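Local coordinates for putative ABC transporter, periplasmic binding protein, amino acid (Neisseria gonorrhoeae, PDB 2YLN), which probably captures L-cystine and delivers it to an ABC transporter, as a solute-binding protein with two lobes that close over the ligand, at residues 145-150 with 212-217; 157-162 with 206-211. The protein carries 1 engineered substitution. All blocks are in the same frame, centred on the assembly; numbering follows the deposited sequence. Where two conformers were deposited one is given.

Interaction 1. Residues 145-150 with 212-217; sequences GAVLVA and LAVLDY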
# COMPACT_ATOMS: atom_id res chain seq x y z
N GLY A 145 5.40 7.81 -3.77
CA GLY A 145 6.28 8.15 -2.63
C GLY A 145 5.57 9.00 -1.62
O GLY A 145 4.41 9.37 -1.77
N ALA A 146 6.28 9.20 -0.54
CA ALA A 146 5.74 9.75 0.67
C ALA A 146 5.63 11.29 0.65
O ALA A 146 6.40 12.00 -0.02
CB ALA A 146 6.58 9.35 1.87
N VAL A 147 4.72 11.75 1.51
CA VAL A 147 4.60 13.13 1.88
C VAL A 147 4.39 13.19 3.39
O VAL A 147 4.00 12.20 4.04
CB VAL A 147 3.40 13.83 1.18
CG1 VAL A 147 3.62 13.87 -0.31
CG2 VAL A 147 2.03 13.15 1.51
N LEU A 148 4.66 14.38 3.93
CA LEU A 148 4.36 14.73 5.33
C LEU A 148 3.21 15.70 5.37
O LEU A 148 3.22 16.70 4.64
CB LEU A 148 5.58 15.34 6.00
CG LEU A 148 5.54 15.63 7.47
CD1 LEU A 148 5.47 14.32 8.29
CD2 LEU A 148 6.76 16.46 7.88
N VAL A 149 2.23 15.42 6.21
CA VAL A 149 1.04 16.23 6.46
C VAL A 149 1.11 16.83 7.86
O VAL A 149 1.49 16.15 8.80
CB VAL A 149 -0.21 15.41 6.29
CG1 VAL A 149 -1.44 16.21 6.61
CG2 VAL A 149 -0.29 14.85 4.83
N ALA A 150 0.76 18.11 7.94
CA ALA A 150 0.66 18.78 9.25
C ALA A 150 -0.58 19.64 9.19
O ALA A 150 -1.24 19.81 8.18
CB ALA A 150 1.92 19.61 9.56
N LEU A 212 -0.48 10.05 -3.15
CA LEU A 212 -1.77 9.87 -3.83
C LEU A 212 -2.91 9.61 -2.86
O LEU A 212 -4.03 10.09 -3.09
CB LEU A 212 -1.66 8.74 -4.86
CG LEU A 212 -0.56 8.97 -5.92
CD1 LEU A 212 -0.41 7.76 -6.78
CD2 LEU A 212 -0.87 10.18 -6.78
N ALA A 213 -2.64 8.84 -1.78
CA ALA A 213 -3.70 8.64 -0.77
C ALA A 213 -4.06 9.94 -0.09
O ALA A 213 -5.23 10.23 0.18
CB ALA A 213 -3.28 7.60 0.25
N VAL A 214 -3.08 10.77 0.20
CA VAL A 214 -3.33 12.07 0.83
C VAL A 214 -4.09 13.00 -0.14
O VAL A 214 -5.07 13.61 0.26
CB VAL A 214 -2.02 12.71 1.33
CG1 VAL A 214 -2.30 14.14 1.78
CG2 VAL A 214 -1.43 11.88 2.46
N LEU A 215 -3.64 13.05 -1.41
CA LEU A 215 -4.36 13.86 -2.36
C LEU A 215 -5.80 13.42 -2.52
O LEU A 215 -6.73 14.26 -2.63
CB LEU A 215 -3.63 13.87 -3.71
CG LEU A 215 -2.32 14.60 -3.73
CD1 LEU A 215 -1.63 14.38 -5.08
CD2 LEU A 215 -2.45 16.11 -3.46
N ASP A 216 -6.05 12.11 -2.52
CA ASP A 216 -7.43 11.57 -2.63
C ASP A 216 -8.27 12.05 -1.45
O ASP A 216 -9.41 12.50 -1.61
CB ASP A 216 -7.40 10.06 -2.73
CG ASP A 216 -8.74 9.49 -3.17
OD1 ASP A 216 -9.08 9.71 -4.36
OD2 ASP A 216 -9.39 8.87 -2.35
N TYR A 217 -7.68 11.97 -0.27
CA TYR A 217 -8.38 12.40 0.93
C TYR A 217 -8.74 13.91 0.87
O TYR A 217 -9.85 14.29 1.23
CB TYR A 217 -7.54 12.08 2.17
CG TYR A 217 -8.20 12.48 3.45
CD1 TYR A 217 -8.11 13.76 3.95
CD2 TYR A 217 -8.89 11.55 4.18
CE1 TYR A 217 -8.70 14.12 5.14
CE2 TYR A 217 -9.46 11.87 5.39
CZ TYR A 217 -9.34 13.13 5.85
OH TYR A 217 -9.89 13.46 7.09

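Interaction 2. Residues 157-162 with 206-211; sequences KSIADI and ATLNDE. With CYS (cysteine), chain C.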
# COMPACT_ATOMS: atom_id res chain seq x y z
N LYS A 157 7.86 21.78 8.72
CA LYS A 157 8.19 22.01 7.28
C LYS A 157 8.91 20.87 6.59
O LYS A 157 9.25 20.93 5.40
CB LYS A 157 9.09 23.28 7.14
CG LYS A 157 8.54 24.56 7.70
CD LYS A 157 7.31 25.12 6.98
CE LYS A 157 6.64 26.13 7.84
NZ LYS A 157 5.50 26.73 7.15
N SER A 158 9.23 19.85 7.36
CA SER A 158 10.16 18.81 6.93
C SER A 158 10.09 17.61 7.79
O SER A 158 9.73 17.67 8.97
CB SER A 158 11.58 19.31 6.99
OG SER A 158 12.45 18.24 6.61
N ILE A 159 10.48 16.46 7.23
CA ILE A 159 10.67 15.26 7.96
C ILE A 159 11.70 15.46 9.09
O ILE A 159 11.68 14.81 10.14
CB ILE A 159 11.04 14.10 7.02
CG1 ILE A 159 10.86 12.77 7.74
CG2 ILE A 159 12.41 14.22 6.44
CD1 ILE A 159 10.85 11.56 6.72
N ALA A 160 12.56 16.42 8.92
CA ALA A 160 13.50 16.84 9.94
C ALA A 160 12.92 17.54 11.17
O ALA A 160 13.64 17.81 12.11
CB ALA A 160 14.58 17.71 9.34
N ASP A 161 11.67 17.93 11.07
CA ASP A 161 11.00 18.73 12.09
C ASP A 161 10.10 17.88 13.02
O ASP A 161 9.43 18.42 13.90
CB ASP A 161 10.18 19.83 11.48
CG ASP A 161 10.97 20.88 10.78
OD1 ASP A 161 12.18 20.92 10.98
OD2 ASP A 161 10.32 21.68 10.09
N ILE A 162 10.09 16.58 12.81
CA ILE A 162 9.20 15.76 13.58
C ILE A 162 9.81 15.07 14.77
O ILE A 162 9.15 14.31 15.48
CB ILE A 162 8.37 14.80 12.72
CG1 ILE A 162 9.24 13.65 12.14
CG2 ILE A 162 7.54 15.63 11.68
CD1 ILE A 162 8.40 12.66 11.39
N ALA A 206 1.49 15.53 13.08
CA ALA A 206 2.01 15.18 11.77
C ALA A 206 1.72 13.75 11.44
O ALA A 206 1.48 12.93 12.30
CB ALA A 206 3.51 15.44 11.69
N THR A 207 1.84 13.44 10.14
CA THR A 207 1.85 12.08 9.67
C THR A 207 2.57 11.99 8.34
O THR A 207 2.43 12.87 7.51
CB THR A 207 0.45 11.44 9.59
OG1 THR A 207 0.57 10.03 9.41
CG2 THR A 207 -0.38 12.00 8.43
N LEU A 208 3.25 10.88 8.12
CA LEU A 208 3.79 10.49 6.82
C LEU A 208 2.85 9.52 6.16
O LEU A 208 2.35 8.58 6.80
CB LEU A 208 5.14 9.80 7.01
CG LEU A 208 6.31 10.67 7.43
CD1 LEU A 208 7.42 9.78 7.96
CD2 LEU A 208 6.78 11.50 6.20
N ASN A 209 2.55 9.69 4.86
CA ASN A 209 1.81 8.69 4.15
C ASN A 209 2.06 8.90 2.66
O ASN A 209 2.93 9.66 2.25
CB ASN A 209 0.35 8.69 4.55
CG ASN A 209 -0.30 7.32 4.44
OD1 ASN A 209 -0.53 6.78 3.34
ND2 ASN A 209 -0.60 6.73 5.60
N ASP A 210 1.33 8.18 1.83
CA ASP A 210 1.48 8.23 0.42
C ASP A 210 0.89 9.48 -0.20
O ASP A 210 -0.22 9.87 0.13
CB ASP A 210 0.74 6.98 -0.18
CG ASP A 210 0.84 7.00 -1.69
OD1 ASP A 210 1.91 6.60 -2.20
OD2 ASP A 210 -0.14 7.45 -2.33
N GLU A 211 1.59 10.05 -1.17
CA GLU A 211 1.12 11.27 -1.82
C GLU A 211 -0.27 11.15 -2.41
O GLU A 211 -1.11 12.05 -2.31
CB GLU A 211 2.10 11.70 -2.91
CG GLU A 211 1.69 13.00 -3.57
CD GLU A 211 2.25 13.22 -4.97
OE1 GLU A 211 2.59 12.23 -5.66
OE2 GLU A 211 2.36 14.34 -5.40
N CYS C . -3.00 2.23 5.01
CA CYS C . -2.12 2.07 6.19
C CYS C . -1.69 3.48 6.64
O CYS C . -2.16 4.46 6.01
CB CYS C . -0.91 1.26 5.82
SG CYS C . 0.13 2.12 4.57
OXT CYS C . -0.93 3.51 7.59

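Interaction 1. Residues 145-150 with 212-217
Strand 142-151 runs past helix 211-220 with Val147 and Val214 nearest each other, their CA atoms 8.1 Å apart, and no hydrogen bond joins the two segments. This is alpha/beta packing of a helix against a face of the mixed sheet in the periplasmic binding protein fold of solute-binding protein family 3. Residues 146-150 are extended, so their side chains alternate: Val147 and Val149 are directed at the helix, whereas Ala146 and Leu148 are turned from it. The helical segment keeps its regular bonding, for example from Asp216 N to Leu212 O at 2.9 Å, and presents Val214 to the strand. That residue contributes the largest share of the interface, which totals 117 Å² over both sides. Both its methyl groups take part, and it meets each strand valine tip to tip. Val214 CG2 lies 3.8 Å from Val147 CG2, while Val214 CG1 approaches Val149 CG2 to 3.7 Å. The torsion of Val214 accounts for this: with CG1 anti to the backbone N (chi1 171°) and CG2 anti to the carbonyl carbon, both branches face the strand, CG1 meeting Val149 and CG2 reaching both valines. Val147 offers CG2 from between its own backbone N and carbonyl carbon. All three valines are buried, and the contact is wholly apolar. Ile228 of the neighbouring strand 226-231 touches both Val147 and Val214, and Leu196 of helix 192-200 adjoins Val149, so the valines belong to a larger hydrocarbon layer between the sheet and its helices. The side chain of Val214 is about 8 Å from bound cysteine. Val214 CG2 is in addition 4.0 Å from Val149 CG2, so this one methyl touches both strand valines.

Interaction 2. Residues 157-162 with 206-211
Ile159 places a single methyl against both arms of a leucine: its CD1 is 4.1 Å from Leu208 CD1 and equally far from Leu208 CD2, the two side chains crossing at about a right angle. The contact lays a 3-10 turn, residues 159-161, over strand 206-210 of the mixed sheet in this periplasmic binding protein fold. Ile159 is extended, CG1 anti to its backbone N (chi1 -164°), which carries CD1 out to the strand. Three residues after Ile159, and two before Leu208 on the strand, Ile162 CG2 meets Ala206 CB at 4.0 Å. Both pairs are apolar, and Leu148 of the adjacent strand touches Ile162 and Leu208. The turn is braced internally: Asp161 OD2 accepts from Lys157 N at 2.8 Å through its anti lone pair. Beyond Leu208 the strand reaches the ligand pocket. Asp210 is the N-cap of the helix that follows, its OD2 taking a hydrogen bond from Ala213 N. The amide of Asn209 is held at its oxygen, where OD1 receives Asp210 N at 2.8 Å and also bonds Tyr67 OH. These bonds to the oxygen probably set the rotation of the amide, and Asn209 ND2 donates to the carboxylate O of bound cysteine at 2.8 Å, with an N-H...O angle of 160°.

Following the chain, strand segment 145-150 comes first, then the turn 157-162, strand segment 206-211 and, directly after it, helix segment 212-217. Interaction 2 closes the inner loop and interaction 1 the outer one, so they nest without crossing. Their strands are antiparallel neighbours in the mixed sheet, probably hydrogen-bonded through Val147 N with Asn209 O and Val149 N with Thr207 O. The contacts cover opposite faces: helix 211-220 packs on the side of Val147 and Val149, and the turn on that of Leu148 and Leu208. Together they sandwich this strand pair, whose end carries Asn209 to the ligand.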